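Local coordinates for uncharacterized protein VP1736 (Vibrio parahaemolyticus, PDB 3LXQ) that is of unknown function but carries a sulfatase-family domain of the alkaline phosphatase clan, an alpha/beta fold built round a mixed beta-sheet, at residues Thr73-Ala79 / Asp357-Ile363; Lys86-Ile90 / Leu350-Ile354; Phe123-Thr129 / Asp337-Asn343; Ile344-Thr349 / Met362-Thr368. One frame throughout, in Å; residues are numbered along the deposited sequence.

In the fold
Along the chain the first segments of contacts 1 to 3 come in the order 73-79, 86-90, 123-129; their second segments, and both segments of contact 4, fall between residues 337 and 368. Contact 3 pairs strand 121-127 with strand 341-342 in the mixed sheet. Helix 346-353 follows, its beginning in contact 4 and its last turn in contact 2, where it packs on strand 87-93 of the same sheet. Strand 358-360 then forms the separate two-stranded ribbon of contact 1, which shares Met362 and Ile363 with contact 4. Centres of contacts 1 and 4 lie about 9 Å apart, those of 3 and 4 about 11 Å, and those of 1 and 3 about 20 Å. Residues 337-368 therefore tie three early segments together.

Contact 1 (Thr73-Ala79 / Asp357-Ile363); sequences TMNSNPA and DAKTPMI
A two-stranded antiparallel ribbon, separate from the main sheet, joins strand 75-77 to strand 358-360, their axes 4.6 Å apart and their directions at 164°. Asn75 with Thr360 and Asn77 with Ala358 are the hydrogen-bonded pairs; Asn75 N to Thr360 O measures 2.7 Å, and Ala358 N to Asn77 O 2.9 Å. Between them Ser76 and Lys359 form a non-hydrogen-bonded pair, and Ser76 OG lies 3.8 Å from CG of the extended Lys359 chain. Selenomethionine Met74 crosses Lys359 at about a right angle. Bends at chi2 and chi3 fold its chain back, and Met74 SE comes 4.0 Å from Pro361 CD.

Side-chain oxygens serve both ends of the ribbon. Thr73 OG1 donates to Pro361 O over 2.6 Å, in the carbonyl plane and on a lone pair. At the other end Asp357 OD2 takes the backbone N of Ala79 at 3.0 Å, on its anti side and 25° out of the carboxylate plane. Thr360 OG1, accepting from Met362 N, makes an ST turn where the second strand ends. The ladder is thus continued past its backbone pairs by a hydroxyl and a carboxylate, which bind main-chain groups where regular pairing stops.

Contact 2 (Lys86-Ile90 / Leu350-Ile354); sequences KNLVI and LLSLI
Leu88 and Leu350 cross at about a right angle where helix 346-353 packs on strand 87-93, a helix-on-sheet layer of the alpha/beta fold. From the strand, Leu88 points at the helix with CG anti to its own backbone nitrogen (chi1 175°), and its CD1 branch does most of the touching: it lies 3.9 Å from both CB and CD2 of Leu350. The other branch, CD2, approaches the same CB less closely. Two residues along, Ile90 reaches the helix through the end of its chain, with CD1 4.4 Å from Leu350 CD1.

Ile354, which follows Leu353, packs against the base of Leu88. With CG1 set between its backbone N and carbonyl carbon (chi1 65°), it brings both CG2 and CD1 to 4.1 Å from Leu88 CB. Its CB also rests 3.6 Å from Lys86 O. Around this apolar seam, Phe242 of strand 241-246 touches Leu88 and Ile90, while Leu169 of helix 165-171 touches Ile354.

Lys86 turns its CB toward Ile354; its chain then runs on past Leu353 O, and its end leads away. The polar link across the contact is a main-chain one: Lys86 N donates to Ile354 O at 2.8 Å, with an N-H...O angle of 157°.

Contact 3 (Phe123-Thr129 / Asp337-Asn343); sequences FTQMYAT and DDRIANN
Asp337 pairs with Phe123 in the first of two short parallel ladders, giving its carbonyl oxygen to Thr124 N (Asp337 O to Thr124 N, 3.0 Å). With CG opposite the backbone N (chi1 -174°), its carboxylate lies alongside the Phe123 ring, the planes 33° apart. Arg339 NE and NH2 grip it side-on, NH2 also donating to Leu367 O; Asp337 OD2 also accepts from Trp121 NE1. Asp338 OD1 receives the hydroxyl of Thr124 on its anti side, OG1 to OD1 being 2.5 Å. The register then slips by one residue, and a water donating to Asp337 O and Arg339 O while accepting from Gln125 N bridges the break.

Ile340 sets CG2 4.1 Å from Tyr127 CE1. Ala341 resumes the ladder: its N donates to Gln125 O, and its O accepts from Tyr127 N at 2.9 Å while lying at the tyrosine ring edge. Its methyl group meets Met126 CE. Asn342 ND2 and Asn343 N reach Tyr127 O from opposite faces of the carbonyl plane, ND2 at 2.8 Å and 58° out of it; Asn342 OD1 accepts from Met379 N. Asn343 OD1 accepts from Thr129 N.

Strand 322-328 runs antiparallel to 121-127, strand 377-382 touches Tyr127, Ile340 and Asn342, and helix 133-141 packs against Thr129 and Asn343.

Contact 4 (Ile344-Thr349 / Met362-Thr368); sequences IDMPPT and MIGRDLT
Asp345 and Gly364 bring their backbones to a CA-CA distance of 4.2 Å, as do Thr349 and Asp366, because the irregular segment 362-368 runs beside the short 3-10 segment 344-345 and the beginning of helix 346-353. Gly364, without a side chain, lies close to Ile344 O, and a water joins that oxygen to Gly364 N. The carbonyl oxygens of Asp345 and Arg365 come within 2.9 Å without bonding.

Asp345 OD1 accepts from Arg365 N at 2.9 Å, the donor 44° out of the carboxylate plane, and also forms a salt bridge with Arg377; OD2 accepts from Asn342 N. The side chains of Asp345 and Arg365 run side by side, their flat groups 18° apart. A second water links Asp345 OD2 to Arg365 NH1, while Arg365 NH2 donates to Asp375 O. Thr349 OG1, placed beside its own backbone N (chi1 -56°), receives Leu367 N at 2.9 Å. Pro348 wedges against the glycine, with CG 3.3 Å from Gly364 O, while Met362 SE sits 3.7 Å from both Pro347 CB and Pro348 CD. Leu367 CD1 meets Met346 CE, the chains crossing at about a right angle.

Beyond the contact, Met346 reaches strands 121-127 and 298-304, and strand 377-382 touches Ile344 and Ile363.

Contact 1 (Thr73-Ala79 / Asp357-Ile363)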
loop_
_atom_site.group_PDB
_atom_site.type_symbol
_atom_site.label_atom_id
_atom_site.label_comp_id
_atom_site.label_asym_id
_atom_site.label_seq_id
_atom_site.Cartn_x
_atom_site.Cartn_y
_atom_site.Cartn_z
ATOM N N THR A 73 -19.035 -8.559 -0.515
ATOM C CA THR A 73 -18.681 -7.141 -0.584
ATOM C C THR A 73 -18.432 -6.662 -2.017
ATOM O O THR A 73 -17.898 -5.570 -2.225
ATOM C CB THR A 73 -17.481 -6.744 0.353
ATOM O OG1 THR A 73 -16.280 -7.378 -0.087
ATOM C CG2 THR A 73 -17.756 -7.110 1.797
HETATM N N MSE A 74 -18.823 -7.468 -3.006
HETATM C CA MSE A 74 -18.731 -7.038 -4.400
HETATM C C MSE A 74 -19.478 -5.716 -4.559
HETATM O O MSE A 74 -20.599 -5.585 -4.084
HETATM C CB MSE A 74 -19.303 -8.092 -5.350
HETATM C CG MSE A 74 -19.114 -7.745 -6.814
HETATM SE SE MSE A 74 -17.338 -8.179 -7.483
HETATM C CE MSE A 74 -17.711 -10.041 -7.967
ATOM N N ASN A 75 -18.840 -4.736 -5.191
ATOM C CA ASN A 75 -19.443 -3.411 -5.379
ATOM C C ASN A 75 -18.967 -2.753 -6.662
ATOM O O ASN A 75 -17.834 -2.978 -7.105
ATOM C CB ASN A 75 -19.171 -2.481 -4.182
ATOM C CG ASN A 75 -17.683 -2.237 -3.944
ATOM O OD1 ASN A 75 -17.016 -2.981 -3.213
ATOM N ND2 ASN A 75 -17.163 -1.187 -4.545
ATOM N N SER A 76 -19.831 -1.935 -7.249
ATOM C CA SER A 76 -19.492 -1.225 -8.463
ATOM C C SER A 76 -19.119 0.208 -8.157
ATOM O O SER A 76 -19.862 0.930 -7.484
ATOM C CB SER A 76 -20.648 -1.260 -9.462
ATOM O OG SER A 76 -20.789 -2.564 -9.988
ATOM N N ASN A 77 -17.968 0.611 -8.669
ATOM C CA ASN A 77 -17.504 1.970 -8.525
ATOM C C ASN A 77 -17.046 2.501 -9.879
ATOM O O ASN A 77 -16.038 2.030 -10.409
ATOM C CB ASN A 77 -16.360 2.039 -7.504
ATOM C CG ASN A 77 -15.920 3.462 -7.222
ATOM O OD1 ASN A 77 -14.722 3.794 -7.245
ATOM N ND2 ASN A 77 -16.889 4.316 -6.964
ATOM N N PRO A 78 -17.791 3.470 -10.453
ATOM C CA PRO A 78 -17.306 4.041 -11.713
ATOM C C PRO A 78 -16.117 4.977 -11.478
ATOM O O PRO A 78 -16.070 5.702 -10.479
ATOM C CB PRO A 78 -18.523 4.804 -12.276
ATOM C CG PRO A 78 -19.567 4.823 -11.178
ATOM C CD PRO A 78 -19.010 4.140 -9.957
ATOM N N ALA A 79 -15.156 4.932 -12.390
ATOM C CA ALA A 79 -13.970 5.763 -12.295
ATOM C C ALA A 79 -14.314 7.244 -12.415
ATOM O O ALA A 79 -15.188 7.623 -13.197
ATOM C CB ALA A 79 -12.965 5.365 -13.367
ATOM N N ASP A 357 -13.378 1.442 -14.599
ATOM C CA ASP A 357 -14.553 1.121 -13.767
ATOM C C ASP A 357 -14.278 -0.173 -12.999
ATOM O O ASP A 357 -13.766 -1.136 -13.573
ATOM C CB ASP A 357 -15.815 0.941 -14.622
ATOM C CG ASP A 357 -16.373 2.255 -15.165
ATOM O OD1 ASP A 357 -17.295 2.188 -16.008
ATOM O OD2 ASP A 357 -15.908 3.346 -14.765
ATOM N N ALA A 358 -14.646 -0.186 -11.721
ATOM C CA ALA A 358 -14.251 -1.238 -10.798
ATOM C C ALA A 358 -15.418 -1.945 -10.127
ATOM O O ALA A 358 -15.979 -1.441 -9.148
ATOM C CB ALA A 358 -13.292 -0.665 -9.732
ATOM N N LYS A 359 -15.766 -3.118 -10.643
ATOM C CA LYS A 359 -16.707 -4.016 -9.983
ATOM C C LYS A 359 -15.872 -5.037 -9.213
ATOM O O LYS A 359 -15.419 -6.027 -9.781
ATOM C CB LYS A 359 -17.620 -4.721 -11.008
ATOM C CG LYS A 359 -18.613 -5.701 -10.373
ATOM C CD LYS A 359 -19.661 -6.190 -11.359
ATOM C CE LYS A 359 -20.835 -6.858 -10.648
ATOM N NZ LYS A 359 -21.874 -7.267 -11.653
ATOM N N THR A 360 -15.637 -4.777 -7.926
ATOM C CA THR A 360 -14.720 -5.595 -7.151
ATOM C C THR A 360 -15.252 -5.779 -5.734
ATOM O O THR A 360 -16.163 -5.054 -5.318
ATOM C CB THR A 360 -13.300 -4.965 -7.085
ATOM O OG1 THR A 360 -13.223 -4.037 -5.999
ATOM C CG2 THR A 360 -12.926 -4.272 -8.401
ATOM N N PRO A 361 -14.680 -6.742 -4.981
ATOM C CA PRO A 361 -15.050 -6.875 -3.580
ATOM C C PRO A 361 -14.257 -5.962 -2.638
ATOM O O PRO A 361 -14.409 -6.073 -1.428
ATOM C CB PRO A 361 -14.756 -8.348 -3.288
ATOM C CG PRO A 361 -13.602 -8.655 -4.164
ATOM C CD PRO A 361 -13.857 -7.878 -5.437
HETATM N N MSE A 362 -13.434 -5.064 -3.176
HETATM C CA MSE A 362 -12.627 -4.153 -2.345
HETATM C C MSE A 362 -13.486 -3.213 -1.499
HETATM O O MSE A 362 -14.411 -2.581 -2.006
HETATM C CB MSE A 362 -11.660 -3.323 -3.198
HETATM C CG MSE A 362 -10.697 -4.131 -4.043
HETATM SE SE MSE A 362 -9.265 -3.020 -4.752
HETATM C CE MSE A 362 -10.208 -2.178 -6.239
ATOM N N ILE A 363 -13.164 -3.116 -0.212
ATOM C CA ILE A 363 -13.891 -2.239 0.685
ATOM C C ILE A 363 -13.144 -0.921 0.934
ATOM O O ILE A 363 -13.652 -0.029 1.614
ATOM C CB ILE A 363 -14.263 -2.934 2.013
ATOM C CG1 ILE A 363 -13.007 -3.293 2.820
ATOM C CG2 ILE A 363 -15.114 -4.164 1.729
ATOM C CD1 ILE A 363 -13.293 -3.749 4.240
#

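Contact 2 (Lys86-Ile90 / Leu350-Ile354)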
loop_
_atom_site.group_PDB
_atom_site.type_symbol
_atom_site.label_atom_id
_atom_site.label_comp_id
_atom_site.label_asym_id
_atom_site.label_seq_id
_atom_site.Cartn_x
_atom_site.Cartn_y
_atom_site.Cartn_z
ATOM N N LYS A 86 -5.340 5.413 -18.374
ATOM C CA LYS A 86 -3.937 5.727 -18.134
ATOM C C LYS A 86 -3.136 4.486 -17.694
ATOM O O LYS A 86 -3.697 3.523 -17.158
ATOM C CB LYS A 86 -3.801 6.835 -17.086
ATOM C CG LYS A 86 -4.209 8.218 -17.554
ATOM C CD LYS A 86 -4.284 9.154 -16.351
ATOM C CE LYS A 86 -4.832 10.528 -16.713
ATOM N NZ LYS A 86 -3.852 11.298 -17.518
ATOM N N ASN A 87 -1.825 4.521 -17.932
ATOM C CA ASN A 87 -0.911 3.541 -17.360
ATOM C C ASN A 87 -0.863 3.733 -15.845
ATOM O O ASN A 87 -1.104 4.838 -15.339
ATOM C CB ASN A 87 0.498 3.713 -17.939
ATOM C CG ASN A 87 0.546 3.615 -19.455
ATOM O OD1 ASN A 87 -0.006 2.692 -20.061
ATOM N ND2 ASN A 87 1.243 4.558 -20.071
ATOM N N LEU A 88 -0.544 2.668 -15.119
ATOM C CA LEU A 88 -0.419 2.757 -13.663
ATOM C C LEU A 88 0.899 2.197 -13.118
ATOM O O LEU A 88 1.190 1.011 -13.252
ATOM C CB LEU A 88 -1.609 2.077 -12.977
ATOM C CG LEU A 88 -1.567 1.971 -11.457
ATOM C CD1 LEU A 88 -1.605 3.339 -10.772
ATOM C CD2 LEU A 88 -2.711 1.096 -10.985
ATOM N N VAL A 89 1.676 3.074 -12.485
ATOM C CA VAL A 89 2.978 2.707 -11.945
ATOM C C VAL A 89 2.928 2.876 -10.430
ATOM O O VAL A 89 2.683 3.983 -9.925
ATOM C CB VAL A 89 4.121 3.541 -12.587
ATOM C CG1 VAL A 89 5.414 3.400 -11.817
ATOM C CG2 VAL A 89 4.327 3.130 -14.048
ATOM N N ILE A 90 3.118 1.763 -9.723
ATOM C CA ILE A 90 3.221 1.774 -8.273
ATOM C C ILE A 90 4.692 1.619 -7.857
ATOM O O ILE A 90 5.329 0.621 -8.169
ATOM C CB ILE A 90 2.366 0.641 -7.633
ATOM C CG1 ILE A 90 0.873 0.857 -7.931
ATOM C CG2 ILE A 90 2.617 0.562 -6.110
ATOM C CD1 ILE A 90 -0.033 -0.336 -7.523
ATOM N N LEU A 350 -6.693 4.508 -7.292
ATOM C CA LEU A 350 -5.863 4.506 -8.498
ATOM C C LEU A 350 -6.634 4.061 -9.738
ATOM O O LEU A 350 -6.498 4.679 -10.808
ATOM C CB LEU A 350 -4.604 3.653 -8.290
ATOM C CG LEU A 350 -3.631 4.141 -7.200
ATOM C CD1 LEU A 350 -2.743 3.005 -6.705
ATOM C CD2 LEU A 350 -2.798 5.332 -7.663
ATOM N N LEU A 351 -7.452 3.013 -9.600
ATOM C CA LEU A 351 -8.324 2.571 -10.700
ATOM C C LEU A 351 -9.228 3.700 -11.187
ATOM O O LEU A 351 -9.481 3.853 -12.393
ATOM C CB LEU A 351 -9.196 1.386 -10.282
ATOM C CG LEU A 351 -8.559 0.010 -10.093
ATOM C CD1 LEU A 351 -9.659 -0.992 -9.815
ATOM C CD2 LEU A 351 -7.710 -0.429 -11.301
ATOM N N SER A 352 -9.711 4.483 -10.232
ATOM C CA SER A 352 -10.604 5.585 -10.518
ATOM C C SER A 352 -9.850 6.663 -11.273
ATOM O O SER A 352 -10.396 7.264 -12.205
ATOM C CB SER A 352 -11.204 6.127 -9.216
ATOM O OG SER A 352 -12.307 6.992 -9.455
ATOM N N LEU A 353 -8.594 6.897 -10.884
ATOM C CA LEU A 353 -7.750 7.907 -11.542
ATOM C C LEU A 353 -7.323 7.529 -12.956
ATOM O O LEU A 353 -7.119 8.407 -13.810
ATOM C CB LEU A 353 -6.512 8.218 -10.699
ATOM C CG LEU A 353 -6.730 9.151 -9.509
ATOM C CD1 LEU A 353 -5.582 9.055 -8.509
ATOM C CD2 LEU A 353 -6.928 10.586 -9.995
ATOM N N ILE A 354 -7.174 6.230 -13.206
ATOM C CA ILE A 354 -6.681 5.769 -14.515
ATOM C C ILE A 354 -7.803 5.502 -15.527
ATOM O O ILE A 354 -7.539 5.111 -16.670
ATOM C CB ILE A 354 -5.718 4.548 -14.406
ATOM C CG1 ILE A 354 -6.434 3.307 -13.862
ATOM C CG2 ILE A 354 -4.476 4.914 -13.584
ATOM C CD1 ILE A 354 -5.625 2.020 -13.983
#

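Contact 3 (Phe123-Thr129 / Asp337-Asn343)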
loop_
_atom_site.group_PDB
_atom_site.type_symbol
_atom_site.label_atom_id
_atom_site.label_comp_id
_atom_site.label_asym_id
_atom_site.label_seq_id
_atom_site.Cartn_x
_atom_site.Cartn_y
_atom_site.Cartn_z
ATOM N N PHE A 123 -0.564 12.586 0.771
ATOM C CA PHE A 123 -1.459 12.137 1.851
ATOM C C PHE A 123 -0.712 12.254 3.163
ATOM O O PHE A 123 0.318 11.606 3.342
ATOM C CB PHE A 123 -1.903 10.684 1.633
ATOM C CG PHE A 123 -2.732 10.464 0.394
ATOM C CD1 PHE A 123 -2.127 10.325 -0.850
ATOM C CD2 PHE A 123 -4.109 10.368 0.478
ATOM C CE1 PHE A 123 -2.901 10.097 -1.997
ATOM C CE2 PHE A 123 -4.893 10.149 -0.664
ATOM C CZ PHE A 123 -4.289 10.010 -1.895
ATOM N N THR A 124 -1.209 13.077 4.079
ATOM C CA THR A 124 -0.463 13.363 5.310
ATOM C C THR A 124 -0.930 12.495 6.456
ATOM O O THR A 124 -0.318 12.495 7.529
ATOM C CB THR A 124 -0.549 14.846 5.737
ATOM O OG1 THR A 124 -1.886 15.147 6.172
ATOM C CG2 THR A 124 -0.153 15.762 4.587
ATOM N N GLN A 125 -2.007 11.752 6.224
ATOM C CA GLN A 125 -2.553 10.837 7.221
ATOM C C GLN A 125 -2.795 9.432 6.658
ATOM O O GLN A 125 -3.835 8.843 6.911
ATOM C CB GLN A 125 -3.859 11.391 7.818
ATOM C CG GLN A 125 -3.649 12.564 8.759
ATOM C CD GLN A 125 -2.816 12.204 9.978
ATOM O OE1 GLN A 125 -1.981 12.990 10.428
ATOM N NE2 GLN A 125 -3.051 11.020 10.530
HETATM N N MSE A 126 -1.807 8.927 5.924
HETATM C CA MSE A 126 -1.801 7.597 5.337
HETATM C C MSE A 126 -1.199 6.560 6.284
HETATM O O MSE A 126 -0.129 6.771 6.852
HETATM C CB MSE A 126 -0.988 7.609 4.038
HETATM C CG MSE A 126 -0.965 6.275 3.304
HETATM SE SE MSE A 126 -2.713 5.654 2.701
HETATM C CE MSE A 126 -3.267 7.249 1.725
ATOM N N TYR A 127 -1.897 5.436 6.438
ATOM C CA TYR A 127 -1.419 4.349 7.299
ATOM C C TYR A 127 -1.364 3.009 6.602
ATOM O O TYR A 127 -2.285 2.631 5.865
ATOM C CB TYR A 127 -2.254 4.262 8.576
ATOM C CG TYR A 127 -2.113 5.502 9.413
ATOM C CD1 TYR A 127 -2.888 6.633 9.146
ATOM C CD2 TYR A 127 -1.182 5.567 10.445
ATOM C CE1 TYR A 127 -2.749 7.792 9.882
ATOM C CE2 TYR A 127 -1.043 6.726 11.200
ATOM C CZ TYR A 127 -1.834 7.835 10.916
ATOM O OH TYR A 127 -1.684 8.997 11.642
ATOM N N ALA A 128 -0.266 2.296 6.821
ATOM C CA ALA A 128 -0.157 0.915 6.385
ATOM C C ALA A 128 -1.094 0.084 7.256
ATOM O O ALA A 128 -1.352 0.446 8.402
ATOM C CB ALA A 128 1.289 0.414 6.499
ATOM N N THR A 129 -1.653 -0.980 6.680
ATOM C CA THR A 129 -2.456 -1.944 7.437
ATOM C C THR A 129 -1.577 -2.936 8.205
ATOM O O THR A 129 -2.050 -3.611 9.133
ATOM C CB THR A 129 -3.369 -2.748 6.511
ATOM O OG1 THR A 129 -2.556 -3.422 5.556
ATOM C CG2 THR A 129 -4.378 -1.844 5.780
ATOM N N ASP A 337 -3.737 16.434 1.312
ATOM C CA ASP A 337 -4.931 15.680 1.705
ATOM C C ASP A 337 -4.714 15.083 3.098
ATOM O O ASP A 337 -3.940 14.150 3.285
ATOM C CB ASP A 337 -5.170 14.580 0.665
ATOM C CG ASP A 337 -6.476 13.793 0.882
ATOM O OD1 ASP A 337 -7.126 13.904 1.944
ATOM O OD2 ASP A 337 -6.838 13.041 -0.043
ATOM N N ASP A 338 -5.411 15.636 4.075
ATOM C CA ASP A 338 -5.227 15.238 5.460
ATOM C C ASP A 338 -6.228 14.154 5.903
ATOM O O ASP A 338 -6.322 13.850 7.095
ATOM C CB ASP A 338 -5.306 16.475 6.386
ATOM C CG ASP A 338 -4.317 17.586 5.989
ATOM O OD1 ASP A 338 -3.142 17.291 5.670
ATOM O OD2 ASP A 338 -4.708 18.779 6.004
ATOM N N ARG A 339 -6.969 13.563 4.962
ATOM C CA ARG A 339 -7.997 12.562 5.330
ATOM C C ARG A 339 -7.355 11.249 5.759
ATOM O O ARG A 339 -6.514 10.718 5.039
ATOM C CB ARG A 339 -9.002 12.328 4.184
ATOM C CG ARG A 339 -9.899 13.539 3.830
ATOM C CD ARG A 339 -10.801 13.265 2.603
ATOM N NE ARG A 339 -10.033 12.899 1.408
ATOM C CZ ARG A 339 -10.557 12.528 0.237
ATOM N NH1 ARG A 339 -11.876 12.442 0.061
ATOM N NH2 ARG A 339 -9.747 12.231 -0.772
ATOM N N ILE A 340 -7.727 10.736 6.934
ATOM C CA ILE A 340 -7.164 9.470 7.406
ATOM C C ILE A 340 -7.526 8.372 6.405
ATOM O O ILE A 340 -8.695 8.215 6.040
ATOM C CB ILE A 340 -7.654 9.047 8.825
ATOM C CG1 ILE A 340 -7.504 10.196 9.821
ATOM C CG2 ILE A 340 -6.839 7.834 9.334
ATOM C CD1 ILE A 340 -8.265 9.976 11.086
ATOM N N ALA A 341 -6.514 7.627 5.972
ATOM C CA ALA A 341 -6.687 6.568 4.979
ATOM C C ALA A 341 -5.701 5.430 5.216
ATOM O O ALA A 341 -4.773 5.562 6.019
ATOM C CB ALA A 341 -6.526 7.144 3.572
ATOM N N ASN A 342 -5.932 4.307 4.539
ATOM C CA ASN A 342 -5.063 3.137 4.554
ATOM C C ASN A 342 -4.511 2.941 3.162
ATOM O O ASN A 342 -5.099 3.406 2.194
ATOM C CB ASN A 342 -5.854 1.882 4.902
ATOM C CG ASN A 342 -5.839 1.544 6.382
ATOM O OD1 ASN A 342 -6.870 1.149 6.932
ATOM N ND2 ASN A 342 -4.670 1.631 7.018
ATOM N N ASN A 343 -3.400 2.227 3.056
ATOM C CA ASN A 343 -2.911 1.812 1.743
ATOM C C ASN A 343 -3.880 0.910 0.950
ATOM O O ASN A 343 -3.819 0.878 -0.274
ATOM C CB ASN A 343 -1.497 1.201 1.823
ATOM C CG ASN A 343 -1.353 0.119 2.878
ATOM O OD1 ASN A 343 -2.292 -0.222 3.610
ATOM N ND2 ASN A 343 -0.146 -0.440 2.957
HETATM O O HOH W 1 -4.078 11.732 4.241
HETATM O O HOH W 2 0.152 -2.683 4.676
#

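Contact 4 (Ile344-Thr349 / Met362-Thr368)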
loop_
_atom_site.group_PDB
_atom_site.type_symbol
_atom_site.label_atom_id
_atom_site.label_comp_id
_atom_site.label_asym_id
_atom_site.label_seq_id
_atom_site.Cartn_x
_atom_site.Cartn_y
_atom_site.Cartn_z
ATOM N N ILE A 344 -4.780 0.199 1.639
ATOM C CA ILE A 344 -5.853 -0.540 0.946
ATOM C C ILE A 344 -6.884 0.377 0.234
ATOM O O ILE A 344 -7.673 -0.104 -0.593
ATOM C CB ILE A 344 -6.596 -1.543 1.867
ATOM C CG1 ILE A 344 -7.336 -0.816 2.990
ATOM C CG2 ILE A 344 -5.643 -2.605 2.439
ATOM C CD1 ILE A 344 -8.437 -1.627 3.602
ATOM N N ASP A 345 -6.862 1.677 0.525
ATOM C CA ASP A 345 -7.685 2.653 -0.210
ATOM C C ASP A 345 -7.021 3.067 -1.519
ATOM O O ASP A 345 -7.653 3.676 -2.391
ATOM C CB ASP A 345 -7.964 3.910 0.632
ATOM C CG ASP A 345 -8.627 3.594 1.967
ATOM O OD1 ASP A 345 -9.464 2.684 2.006
ATOM O OD2 ASP A 345 -8.314 4.261 2.979
HETATM N N MSE A 346 -5.746 2.736 -1.663
HETATM C CA MSE A 346 -5.031 3.159 -2.845
HETATM C C MSE A 346 -5.496 2.443 -4.126
HETATM O O MSE A 346 -5.752 3.112 -5.121
HETATM C CB MSE A 346 -3.521 3.115 -2.637
HETATM C CG MSE A 346 -3.036 4.113 -1.596
HETATM SE SE MSE A 346 -3.311 5.991 -2.129
HETATM C CE MSE A 346 -5.086 6.324 -1.331
ATOM N N PRO A 347 -5.672 1.105 -4.086
ATOM C CA PRO A 347 -6.086 0.517 -5.368
ATOM C C PRO A 347 -7.424 1.033 -5.910
ATOM O O PRO A 347 -7.477 1.306 -7.095
ATOM C CB PRO A 347 -6.146 -0.991 -5.104
ATOM C CG PRO A 347 -5.543 -1.212 -3.770
ATOM C CD PRO A 347 -5.254 0.088 -3.102
ATOM N N PRO A 348 -8.492 1.140 -5.068
ATOM C CA PRO A 348 -9.738 1.767 -5.580
ATOM C C PRO A 348 -9.549 3.211 -6.062
ATOM O O PRO A 348 -10.128 3.610 -7.082
ATOM C CB PRO A 348 -10.708 1.723 -4.374
ATOM C CG PRO A 348 -9.967 1.030 -3.252
ATOM C CD PRO A 348 -8.701 0.465 -3.772
ATOM N N THR A 349 -8.742 3.985 -5.338
ATOM C CA THR A 349 -8.404 5.347 -5.766
ATOM C C THR A 349 -7.682 5.383 -7.122
ATOM O O THR A 349 -8.036 6.184 -8.007
ATOM C CB THR A 349 -7.571 6.083 -4.698
ATOM O OG1 THR A 349 -8.277 6.080 -3.447
ATOM C CG2 THR A 349 -7.265 7.521 -5.118
HETATM N N MSE A 362 -13.434 -5.064 -3.176
HETATM C CA MSE A 362 -12.627 -4.153 -2.345
HETATM C C MSE A 362 -13.486 -3.213 -1.499
HETATM O O MSE A 362 -14.411 -2.581 -2.006
HETATM C CB MSE A 362 -11.660 -3.323 -3.198
HETATM C CG MSE A 362 -10.697 -4.131 -4.043
HETATM SE SE MSE A 362 -9.265 -3.020 -4.752
HETATM C CE MSE A 362 -10.208 -2.178 -6.239
ATOM N N ILE A 363 -13.164 -3.116 -0.212
ATOM C CA ILE A 363 -13.891 -2.239 0.685
ATOM C C ILE A 363 -13.144 -0.921 0.934
ATOM O O ILE A 363 -13.652 -0.029 1.614
ATOM C CB ILE A 363 -14.263 -2.934 2.013
ATOM C CG1 ILE A 363 -13.007 -3.293 2.820
ATOM C CG2 ILE A 363 -15.114 -4.164 1.729
ATOM C CD1 ILE A 363 -13.293 -3.749 4.240
ATOM N N GLY A 364 -11.945 -0.798 0.364
ATOM C CA GLY A 364 -11.194 0.455 0.404
ATOM C C GLY A 364 -11.863 1.566 -0.399
ATOM O O GLY A 364 -12.599 1.305 -1.352
ATOM N N ARG A 365 -11.567 2.805 -0.020
ATOM C CA ARG A 365 -12.275 3.991 -0.497
ATOM C C ARG A 365 -11.648 4.526 -1.784
ATOM O O ARG A 365 -10.424 4.493 -1.954
ATOM C CB ARG A 365 -12.235 5.085 0.566
ATOM C CG ARG A 365 -13.186 4.893 1.742
ATOM C CD ARG A 365 -12.719 3.836 2.759
ATOM N NE ARG A 365 -13.641 3.789 3.899
ATOM C CZ ARG A 365 -13.588 4.620 4.945
ATOM N NH1 ARG A 365 -12.629 5.539 5.026
ATOM N NH2 ARG A 365 -14.495 4.525 5.925
ATOM N N ASP A 366 -12.503 4.986 -2.689
ATOM C CA ASP A 366 -12.073 5.744 -3.859
ATOM C C ASP A 366 -11.973 7.171 -3.377
ATOM O O ASP A 366 -12.981 7.862 -3.194
ATOM C CB ASP A 366 -13.099 5.615 -4.981
ATOM C CG ASP A 366 -12.779 6.490 -6.204
ATOM O OD1 ASP A 366 -11.830 7.307 -6.170
ATOM O OD2 ASP A 366 -13.503 6.357 -7.220
ATOM N N LEU A 367 -10.753 7.621 -3.156
ATOM C CA LEU A 367 -10.560 8.906 -2.486
ATOM C C LEU A 367 -10.562 10.085 -3.459
ATOM O O LEU A 367 -10.332 11.224 -3.051
ATOM C CB LEU A 367 -9.305 8.880 -1.613
ATOM C CG LEU A 367 -9.416 7.915 -0.423
ATOM C CD1 LEU A 367 -8.054 7.587 0.172
ATOM C CD2 LEU A 367 -10.398 8.423 0.646
ATOM N N THR A 368 -10.837 9.804 -4.732
ATOM C CA THR A 368 -11.092 10.863 -5.701
ATOM C C THR A 368 -12.474 11.460 -5.430
ATOM O O THR A 368 -12.809 12.527 -5.942
ATOM C CB THR A 368 -11.054 10.375 -7.173
ATOM O OG1 THR A 368 -12.114 9.441 -7.399
ATOM C CG2 THR A 368 -9.701 9.755 -7.536
HETATM O O HOH W 3 -9.619 -2.150 -0.711
HETATM O O HOH W 4 -10.189 6.347 3.742
#